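Local coordinates for protein glycogen synthase (Cyanobacterium sp. CLg1, PDB 6GNF) that belongs to the starch and glycogen synthase family and has two Rossmann-like domains facing a cleft, as in GT-B proteins, with ADP and a glycan bound, at residues Thr231-Pro236 and Gly286-Ala291; Asp215-Pro220 and Leu255-Ala260; Ala52-Lys57 and Lys531-Phe536. One frame throughout, in Å; residues are numbered along the deposited sequence.

Contact 1: residues Thr231-Pro236 and Gly286-Ala291; sequences TQFAPP and GVELDA
Thr231 and Glu288 meet through a single direct hydrogen bond: OG1 of Thr231 donates to OE1 of Glu288 over 2.6 Å, reaching its syn lone pair. The threonine hydroxyl also works inside its own segment. With OG1 trans to the backbone N (chi1 -178°), it accepts from Phe233 N at 3.1 Å in a fairly straight bond of 158°, forming an ST turn where the chain changes sheets. Water adds a second bridge, accepting from Gln232 N at 3.0 Å and donating to Glu288 OE1 at 2.8 Å. The contact with the ring is slight: CD2, at the edge of Phe233, lies 3.9 Å from Glu288 OE2, which is near the ring plane; ring and carboxylate planes are 71° apart. Gln232 CB sits over one face of this ring. The glutamate projects from a type I' turn, Gly286 to Leu289, closed by the bond from Leu289 N to Gly286 O. Its OE2 forms a salt bridge with Arg208, whose guanidinium also bonds Phe233 O. OE1 is thus gripped by a hydroxyl and a water while OE2 is held by an arginine, which should restrict the rotation of the carboxylate and ties the turn to the strand corner.

Contact 2: residues Asp215-Pro220 and Leu255-Ala260; sequences DALNLP and LNWLKA
Leu217 reaches across to Trp257 and Leu255, its methyl groups meeting a leucine and an indole with no hydrogen bond between the segments, and its side chain can be followed outward atom by atom. CB leaves the backbone in the direction of the other segment, and CG, trans to the carbonyl carbon, extends the reach to the fork. There the branches part. CD2 comes to the indole obliquely, 3.7 Å from Trp257 CZ2 and 4.0 Å from Trp257 NE1, so it rests by CE2, on the NE1-CZ2 side of the indole. CD1 carries the chain straight on (chi2 -178°) and lies 4.2 Å from Trp257 NE1 and about as far, 4.3 Å, from Leu255 CD1. Leu217 is therefore shared between the end of strand 251-256 and the first residue of helix 257-264. That junction is secured at Asn256, the N-cap, whose OD1 accepts from Lys259 N at 3.0 Å (165°), the donor standing 40° out of the carbonyl plane. Leu176, Val133 and Leu227 add further apolar contacts to Leu217, and the Phe209 ring meets that of Trp257. Such a cluster is a small hydrophobic core, here joining a loop to a capped strand-to-helix junction within the starch synthase catalytic domain.

Contact 3: residues Ala52-Lys57 and Lys531-Phe536; sequences AKIGHK and KYVDIF
Val533 turns CG1 trans to its backbone N (chi1 169°), which leaves CG2 trans to the carbonyl carbon and sends both methyls to His56; the histidine, with CG trans to its own carbonyl carbon (chi1 -54°), swings its ring out to meet them. The two side chains approach at a slant. Val533 CG2 lies 3.6 Å from His56 NE2 and 3.9 Å from His56 CD2, and Val533 CG1 is 3.9 Å from His56 NE2. The same CG2 is also approached by Ile54 CD1, at 4.3 Å, so one methyl sits against both a ring and an aliphatic branch. The other ring nitrogen, ND1, hydrogen-bonds Leu22 N, which probably limits the rotation of the imidazole and helps to keep NE2 toward the valine. Between Ile54 and His56 the helix ends in a Schellman motif. Gly55 has a positive phi of 121°, and its N bonds Ala52 O at 3.0 Å. Packing extends beyond the pair: Val533 also touches Leu51 and Tyr532 touches Leu47, while Tyr532 reaches Leu269 and Phe536 reaches Ile24. Helix 526-540 thus lies against helix 39-54 and side chains of strands 23-27 and 267-270, two inner parallel strands of the large mixed sheet.

In the fold
From the N terminus, the chain first enters contact 3 at 52-57, where helix 39-54 ends, but that loop closes only at 531-536, after 473 intervening residues that include the second Rossmann-like domain. The C-terminal helix thereby returns to the N-terminal part of the fold, and both other contacts lie within this long loop. Segments 215-220, 231-236, 255-260 and 286-291 then follow in turn, so contacts 2 and 1 cross. Their centres are 16 Å apart and they touch where Leu289 packs on Asn256 and Leu258. Together they join the small antiparallel sheet to its flanking loops and helices, whereas contact 3 stands about 30 Å from contact 2 between centres.

Contact 1: residues Thr231-Pro236 and Gly286-Ala291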
loop_
_atom_site.group_PDB
_atom_site.type_symbol
_atom_site.label_atom_id
_atom_site.label_comp_id
_atom_site.label_asym_id
_atom_site.label_seq_id
_atom_site.Cartn_x
_atom_site.Cartn_y
_atom_site.Cartn_z
ATOM N N THR A 231 3.892 -8.196 -23.958
ATOM C CA THR A 231 2.767 -8.783 -23.240
ATOM C C THR A 231 1.471 -8.651 -24.021
ATOM O O THR A 231 1.412 -7.906 -25.004
ATOM C CB THR A 231 2.574 -8.108 -21.869
ATOM O OG1 THR A 231 1.491 -8.715 -21.156
ATOM C CG2 THR A 231 2.284 -6.614 -22.025
ATOM N N GLN A 232 0.438 -9.340 -23.541
ATOM C CA GLN A 232 -0.913 -9.243 -24.096
ATOM C C GLN A 232 -1.817 -8.324 -23.265
ATOM O O GLN A 232 -2.945 -8.057 -23.660
ATOM C CB GLN A 232 -1.537 -10.631 -24.176
ATOM C CG GLN A 232 -0.781 -11.587 -25.076
ATOM C CD GLN A 232 -1.470 -12.937 -25.174
ATOM O OE1 GLN A 232 -1.934 -13.480 -24.168
ATOM N NE2 GLN A 232 -1.569 -13.469 -26.390
ATOM N N PHE A 233 -1.302 -7.802 -22.153
ATOM C CA PHE A 233 -2.116 -7.083 -21.174
ATOM C C PHE A 233 -1.613 -5.645 -20.921
ATOM O O PHE A 233 -0.766 -5.424 -20.048
ATOM C CB PHE A 233 -2.160 -7.882 -19.861
ATOM C CG PHE A 233 -2.486 -9.349 -20.042
ATOM C CD1 PHE A 233 -3.757 -9.755 -20.451
ATOM C CD2 PHE A 233 -1.525 -10.329 -19.797
ATOM C CE1 PHE A 233 -4.050 -11.101 -20.623
ATOM C CE2 PHE A 233 -1.821 -11.677 -19.961
ATOM C CZ PHE A 233 -3.088 -12.065 -20.370
ATOM N N ALA A 234 -2.134 -4.680 -21.682
ATOM C CA ALA A 234 -1.810 -3.260 -21.468
ATOM C C ALA A 234 -2.843 -2.615 -20.544
ATOM O O ALA A 234 -3.973 -3.099 -20.446
ATOM C CB ALA A 234 -1.762 -2.516 -22.796
ATOM N N PRO A 235 -2.467 -1.518 -19.863
ATOM C CA PRO A 235 -3.492 -0.766 -19.141
ATOM C C PRO A 235 -4.425 -0.061 -20.123
ATOM O O PRO A 235 -4.143 -0.043 -21.330
ATOM C CB PRO A 235 -2.686 0.264 -18.329
ATOM C CG PRO A 235 -1.280 -0.225 -18.333
ATOM C CD PRO A 235 -1.123 -0.963 -19.633
ATOM N N PRO A 236 -5.530 0.518 -19.615
ATOM C CA PRO A 236 -6.429 1.279 -20.490
ATOM C C PRO A 236 -5.681 2.404 -21.208
ATOM O O PRO A 236 -4.708 2.940 -20.662
ATOM C CB PRO A 236 -7.472 1.857 -19.523
ATOM C CG PRO A 236 -7.387 1.022 -18.293
ATOM C CD PRO A 236 -5.982 0.512 -18.211
ATOM N N GLY A 286 4.291 -13.091 -10.124
ATOM C CA GLY A 286 5.081 -11.909 -10.447
ATOM C C GLY A 286 4.509 -11.073 -11.577
ATOM O O GLY A 286 5.191 -10.191 -12.095
ATOM N N VAL A 287 3.282 -11.383 -11.999
ATOM C CA VAL A 287 2.613 -10.636 -13.072
ATOM C C VAL A 287 3.605 -10.339 -14.212
ATOM O O VAL A 287 3.826 -9.184 -14.612
ATOM C CB VAL A 287 1.935 -9.355 -12.521
ATOM C CG1 VAL A 287 1.101 -8.663 -13.593
ATOM C CG2 VAL A 287 1.040 -9.717 -11.343
ATOM N N GLU A 288 4.206 -11.423 -14.700
ATOM C CA GLU A 288 5.141 -11.432 -15.834
ATOM C C GLU A 288 6.539 -10.883 -15.552
ATOM O O GLU A 288 7.377 -10.923 -16.438
ATOM C CB GLU A 288 4.537 -10.754 -17.069
ATOM C CG GLU A 288 3.282 -11.438 -17.584
ATOM C CD GLU A 288 2.420 -10.503 -18.408
ATOM O OE1 GLU A 288 2.418 -10.639 -19.641
ATOM O OE2 GLU A 288 1.752 -9.614 -17.825
ATOM N N LEU A 289 6.806 -10.407 -14.337
ATOM C CA LEU A 289 8.153 -9.944 -13.982
ATOM C C LEU A 289 8.901 -10.955 -13.105
ATOM O O LEU A 289 9.947 -10.637 -12.541
ATOM C CB LEU A 289 8.113 -8.556 -13.317
ATOM C CG LEU A 289 7.795 -7.391 -14.267
ATOM C CD1 LEU A 289 6.606 -7.652 -15.165
ATOM C CD2 LEU A 289 7.605 -6.083 -13.504
ATOM N N ASP A 290 8.414 -12.195 -13.067
ATOM C CA ASP A 290 9.020 -13.237 -12.231
ATOM C C ASP A 290 10.473 -13.534 -12.601
ATOM O O ASP A 290 11.307 -13.723 -11.714
ATOM C CB ASP A 290 8.188 -14.529 -12.247
ATOM C CG ASP A 290 7.992 -15.096 -13.638
ATOM O OD1 ASP A 290 7.670 -14.327 -14.565
ATOM O OD2 ASP A 290 8.160 -16.318 -13.808
ATOM N N ALA A 291 10.771 -13.582 -13.897
ATOM C CA ALA A 291 12.126 -13.888 -14.349
ATOM C C ALA A 291 13.069 -12.721 -14.054
ATOM O O ALA A 291 14.203 -12.921 -13.620
ATOM C CB ALA A 291 12.140 -14.245 -15.830
HETATM O O HOH W 1 0.969 -11.725 -21.759
#

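Contact 2: residues Asp215-Pro220 and Leu255-Ala260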
loop_
_atom_site.group_PDB
_atom_site.type_symbol
_atom_site.label_atom_id
_atom_site.label_comp_id
_atom_site.label_asym_id
_atom_site.label_seq_id
_atom_site.Cartn_x
_atom_site.Cartn_y
_atom_site.Cartn_z
ATOM N N ASP A 215 10.226 9.038 -25.674
ATOM C CA ASP A 215 10.918 10.317 -25.812
ATOM C C ASP A 215 10.659 11.222 -24.611
ATOM O O ASP A 215 11.463 12.090 -24.306
ATOM C CB ASP A 215 10.505 11.029 -27.106
ATOM C CG ASP A 215 11.010 10.329 -28.354
ATOM O OD1 ASP A 215 12.007 9.589 -28.259
ATOM O OD2 ASP A 215 10.421 10.534 -29.441
ATOM N N ALA A 216 9.509 11.049 -23.966
ATOM C CA ALA A 216 9.154 11.850 -22.811
ATOM C C ALA A 216 10.017 11.575 -21.583
ATOM O O ALA A 216 10.002 12.370 -20.643
ATOM C CB ALA A 216 7.685 11.649 -22.467
ATOM N N LEU A 217 10.742 10.462 -21.570
ATOM C CA LEU A 217 11.607 10.121 -20.433
ATOM C C LEU A 217 12.941 10.870 -20.414
ATOM O O LEU A 217 13.586 10.936 -19.380
ATOM C CB LEU A 217 11.866 8.610 -20.416
ATOM C CG LEU A 217 10.605 7.738 -20.363
ATOM C CD1 LEU A 217 10.979 6.268 -20.305
ATOM C CD2 LEU A 217 9.742 8.117 -19.172
ATOM N N ASN A 218 13.341 11.441 -21.547
ATOM C CA ASN A 218 14.661 12.072 -21.697
ATOM C C ASN A 218 15.807 11.186 -21.250
ATOM O O ASN A 218 16.667 11.621 -20.470
ATOM C CB ASN A 218 14.732 13.403 -20.947
ATOM C CG ASN A 218 13.749 14.415 -21.477
ATOM O OD1 ASN A 218 13.932 14.982 -22.556
ATOM N ND2 ASN A 218 12.711 14.676 -20.700
ATOM N N LEU A 219 15.797 9.953 -21.745
ATOM C CA LEU A 219 16.871 9.020 -21.505
ATOM C C LEU A 219 17.408 8.545 -22.839
ATOM O O LEU A 219 16.644 8.350 -23.790
ATOM C CB LEU A 219 16.363 7.830 -20.711
ATOM C CG LEU A 219 16.043 8.076 -19.246
ATOM C CD1 LEU A 219 15.270 6.899 -18.685
ATOM C CD2 LEU A 219 17.314 8.306 -18.440
ATOM N N PRO A 220 18.722 8.302 -22.906
ATOM C CA PRO A 220 19.291 7.785 -24.135
ATOM C C PRO A 220 18.903 6.330 -24.397
ATOM O O PRO A 220 18.303 5.681 -23.540
ATOM C CB PRO A 220 20.794 7.937 -23.915
ATOM C CG PRO A 220 20.972 7.901 -22.441
ATOM C CD PRO A 220 19.720 8.441 -21.831
ATOM N N LEU A 255 6.711 -0.207 -22.991
ATOM C CA LEU A 255 7.656 0.072 -21.915
ATOM C C LEU A 255 7.135 -0.450 -20.585
ATOM O O LEU A 255 5.933 -0.573 -20.388
ATOM C CB LEU A 255 7.891 1.574 -21.783
ATOM C CG LEU A 255 8.195 2.334 -23.073
ATOM C CD1 LEU A 255 8.398 3.805 -22.766
ATOM C CD2 LEU A 255 9.415 1.769 -23.789
ATOM N N ASN A 256 8.057 -0.718 -19.665
ATOM C CA ASN A 256 7.746 -1.194 -18.325
ATOM C C ASN A 256 8.767 -0.604 -17.365
ATOM O O ASN A 256 9.899 -1.080 -17.284
ATOM C CB ASN A 256 7.790 -2.724 -18.284
ATOM C CG ASN A 256 7.297 -3.299 -16.968
ATOM O OD1 ASN A 256 7.701 -2.867 -15.889
ATOM N ND2 ASN A 256 6.423 -4.288 -17.049
ATOM N N TRP A 257 8.355 0.420 -16.616
ATOM C CA TRP A 257 9.255 1.162 -15.741
ATOM C C TRP A 257 9.807 0.297 -14.619
ATOM O O TRP A 257 10.991 0.372 -14.290
ATOM C CB TRP A 257 8.529 2.345 -15.104
ATOM C CG TRP A 257 8.245 3.511 -15.988
ATOM C CD1 TRP A 257 8.288 3.556 -17.345
ATOM C CD2 TRP A 257 7.841 4.810 -15.553
ATOM N NE1 TRP A 257 7.951 4.820 -17.787
ATOM C CE2 TRP A 257 7.664 5.602 -16.699
ATOM C CE3 TRP A 257 7.609 5.379 -14.298
ATOM C CZ2 TRP A 257 7.274 6.936 -16.629
ATOM C CZ3 TRP A 257 7.213 6.710 -14.232
ATOM C CH2 TRP A 257 7.058 7.473 -15.390
ATOM N N LEU A 258 8.947 -0.517 -14.014
ATOM C CA LEU A 258 9.344 -1.309 -12.860
ATOM C C LEU A 258 10.414 -2.317 -13.240
ATOM O O LEU A 258 11.304 -2.598 -12.450
ATOM C CB LEU A 258 8.148 -2.046 -12.264
ATOM C CG LEU A 258 8.422 -2.798 -10.962
ATOM C CD1 LEU A 258 8.907 -1.848 -9.887
ATOM C CD2 LEU A 258 7.158 -3.501 -10.507
ATOM N N LYS A 259 10.274 -2.900 -14.427
ATOM C CA LYS A 259 11.294 -3.790 -14.977
ATOM C C LYS A 259 12.641 -3.082 -15.040
ATOM O O LYS A 259 13.629 -3.604 -14.543
ATOM C CB LYS A 259 10.893 -4.263 -16.368
ATOM C CG LYS A 259 11.952 -5.093 -17.085
ATOM C CD LYS A 259 11.363 -5.778 -18.307
ATOM C CE LYS A 259 12.429 -6.418 -19.184
ATOM N NZ LYS A 259 13.275 -5.410 -19.882
ATOM N N ALA A 260 12.662 -1.890 -15.637
ATOM C CA ALA A 260 13.887 -1.100 -15.731
ATOM C C ALA A 260 14.450 -0.777 -14.351
ATOM O O ALA A 260 15.661 -0.784 -14.153
ATOM C CB ALA A 260 13.639 0.185 -16.513
#

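Contact 3: residues Ala52-Lys57 and Lys531-Phe536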
loop_
_atom_site.group_PDB
_atom_site.type_symbol
_atom_site.label_atom_id
_atom_site.label_comp_id
_atom_site.label_asym_id
_atom_site.label_seq_id
_atom_site.Cartn_x
_atom_site.Cartn_y
_atom_site.Cartn_z
ATOM N N ALA A 52 14.679 6.939 11.945
ATOM C CA ALA A 52 15.160 8.159 12.603
ATOM C C ALA A 52 15.333 7.944 14.093
ATOM O O ALA A 52 16.290 8.432 14.679
ATOM C CB ALA A 52 14.200 9.310 12.349
ATOM N N LYS A 53 14.396 7.212 14.688
ATOM C CA LYS A 53 14.427 6.870 16.111
ATOM C C LYS A 53 15.703 6.106 16.471
ATOM O O LYS A 53 16.373 6.440 17.421
ATOM C CB LYS A 53 13.180 6.050 16.457
ATOM C CG LYS A 53 12.658 6.233 17.874
ATOM C CD LYS A 53 11.157 5.963 17.952
ATOM C CE LYS A 53 10.842 4.474 18.009
ATOM N NZ LYS A 53 10.976 3.914 19.390
ATOM N N ILE A 54 16.088 5.148 15.633
ATOM C CA ILE A 54 17.336 4.396 15.802
ATOM C C ILE A 54 18.573 5.294 15.682
ATOM O O ILE A 54 19.622 4.940 16.205
ATOM C CB ILE A 54 17.467 3.279 14.738
ATOM C CG1 ILE A 54 16.387 2.221 14.903
ATOM C CG2 ILE A 54 18.829 2.592 14.822
ATOM C CD1 ILE A 54 16.200 1.391 13.649
ATOM N N GLY A 55 18.454 6.435 15.004
ATOM C CA GLY A 55 19.558 7.392 14.909
ATOM C C GLY A 55 20.046 7.712 13.511
ATOM O O GLY A 55 21.020 8.433 13.355
ATOM N N HIS A 56 19.379 7.204 12.481
ATOM C CA HIS A 56 19.812 7.474 11.111
ATOM C C HIS A 56 19.212 8.779 10.600
ATOM O O HIS A 56 18.222 9.273 11.150
ATOM C CB HIS A 56 19.463 6.301 10.195
ATOM C CG HIS A 56 19.987 4.994 10.695
ATOM N ND1 HIS A 56 21.332 4.715 10.769
ATOM C CD2 HIS A 56 19.350 3.907 11.189
ATOM C CE1 HIS A 56 21.505 3.507 11.275
ATOM N NE2 HIS A 56 20.318 2.995 11.540
ATOM N N LYS A 57 19.830 9.334 9.562
ATOM C CA LYS A 57 19.365 10.567 8.951
ATOM C C LYS A 57 18.444 10.209 7.804
ATOM O O LYS A 57 18.880 9.639 6.805
ATOM C CB LYS A 57 20.543 11.391 8.450
ATOM C CG LYS A 57 20.138 12.778 7.983
ATOM C CD LYS A 57 21.302 13.527 7.360
ATOM C CE LYS A 57 22.353 13.891 8.394
ATOM N NZ LYS A 57 23.354 14.834 7.818
ATOM N N LYS A 531 16.001 -4.964 10.140
ATOM C CA LYS A 531 16.357 -5.748 8.964
ATOM C C LYS A 531 16.704 -4.858 7.785
ATOM O O LYS A 531 17.621 -5.170 7.042
ATOM C CB LYS A 531 15.224 -6.668 8.550
ATOM C CG LYS A 531 14.961 -7.819 9.491
ATOM C CD LYS A 531 13.848 -8.670 8.902
ATOM C CE LYS A 531 13.177 -9.536 9.940
ATOM N NZ LYS A 531 14.122 -10.574 10.424
ATOM N N TYR A 532 15.947 -3.777 7.593
ATOM C CA TYR A 532 16.290 -2.787 6.567
ATOM C C TYR A 532 17.695 -2.217 6.811
ATOM O O TYR A 532 18.519 -2.130 5.894
ATOM C CB TYR A 532 15.259 -1.649 6.523
ATOM C CG TYR A 532 13.998 -1.966 5.750
ATOM C CD1 TYR A 532 13.932 -1.761 4.377
ATOM C CD2 TYR A 532 12.862 -2.451 6.391
ATOM C CE1 TYR A 532 12.775 -2.047 3.667
ATOM C CE2 TYR A 532 11.704 -2.735 5.693
ATOM C CZ TYR A 532 11.658 -2.536 4.338
ATOM O OH TYR A 532 10.473 -2.837 3.684
ATOM N N VAL A 533 17.989 -1.876 8.060
ATOM C CA VAL A 533 19.293 -1.319 8.413
ATOM C C VAL A 533 20.405 -2.291 8.034
ATOM O O VAL A 533 21.427 -1.878 7.502
ATOM C CB VAL A 533 19.389 -0.968 9.917
ATOM C CG1 VAL A 533 20.819 -0.658 10.326
ATOM C CG2 VAL A 533 18.499 0.217 10.239
ATOM N N ASP A 534 20.217 -3.580 8.317
ATOM C CA ASP A 534 21.214 -4.596 7.937
ATOM C C ASP A 534 21.471 -4.637 6.443
ATOM O O ASP A 534 22.619 -4.666 6.010
ATOM C CB ASP A 534 20.794 -5.985 8.404
ATOM C CG ASP A 534 21.006 -6.181 9.894
ATOM O OD1 ASP A 534 21.484 -5.226 10.551
ATOM O OD2 ASP A 534 20.705 -7.282 10.414
ATOM N N ILE A 535 20.396 -4.657 5.666
ATOM C CA ILE A 535 20.509 -4.623 4.214
ATOM C C ILE A 535 21.197 -3.344 3.748
ATOM O O ILE A 535 22.112 -3.417 2.929
ATOM C CB ILE A 535 19.133 -4.826 3.551
ATOM C CG1 ILE A 535 18.785 -6.316 3.594
ATOM C CG2 ILE A 535 19.133 -4.350 2.106
ATOM C CD1 ILE A 535 17.313 -6.611 3.501
ATOM N N PHE A 536 20.802 -2.203 4.314
ATOM C CA PHE A 536 21.412 -0.921 3.953
ATOM C C PHE A 536 22.902 -0.897 4.271
ATOM O O PHE A 536 23.697 -0.427 3.462
ATOM C CB PHE A 536 20.723 0.259 4.659
ATOM C CG PHE A 536 19.288 0.492 4.249
ATOM C CD1 PHE A 536 18.795 0.072 3.020
ATOM C CD2 PHE A 536 18.430 1.170 5.103
ATOM C CE1 PHE A 536 17.473 0.307 2.670
ATOM C CE2 PHE A 536 17.108 1.411 4.754
ATOM C CZ PHE A 536 16.628 0.980 3.533
#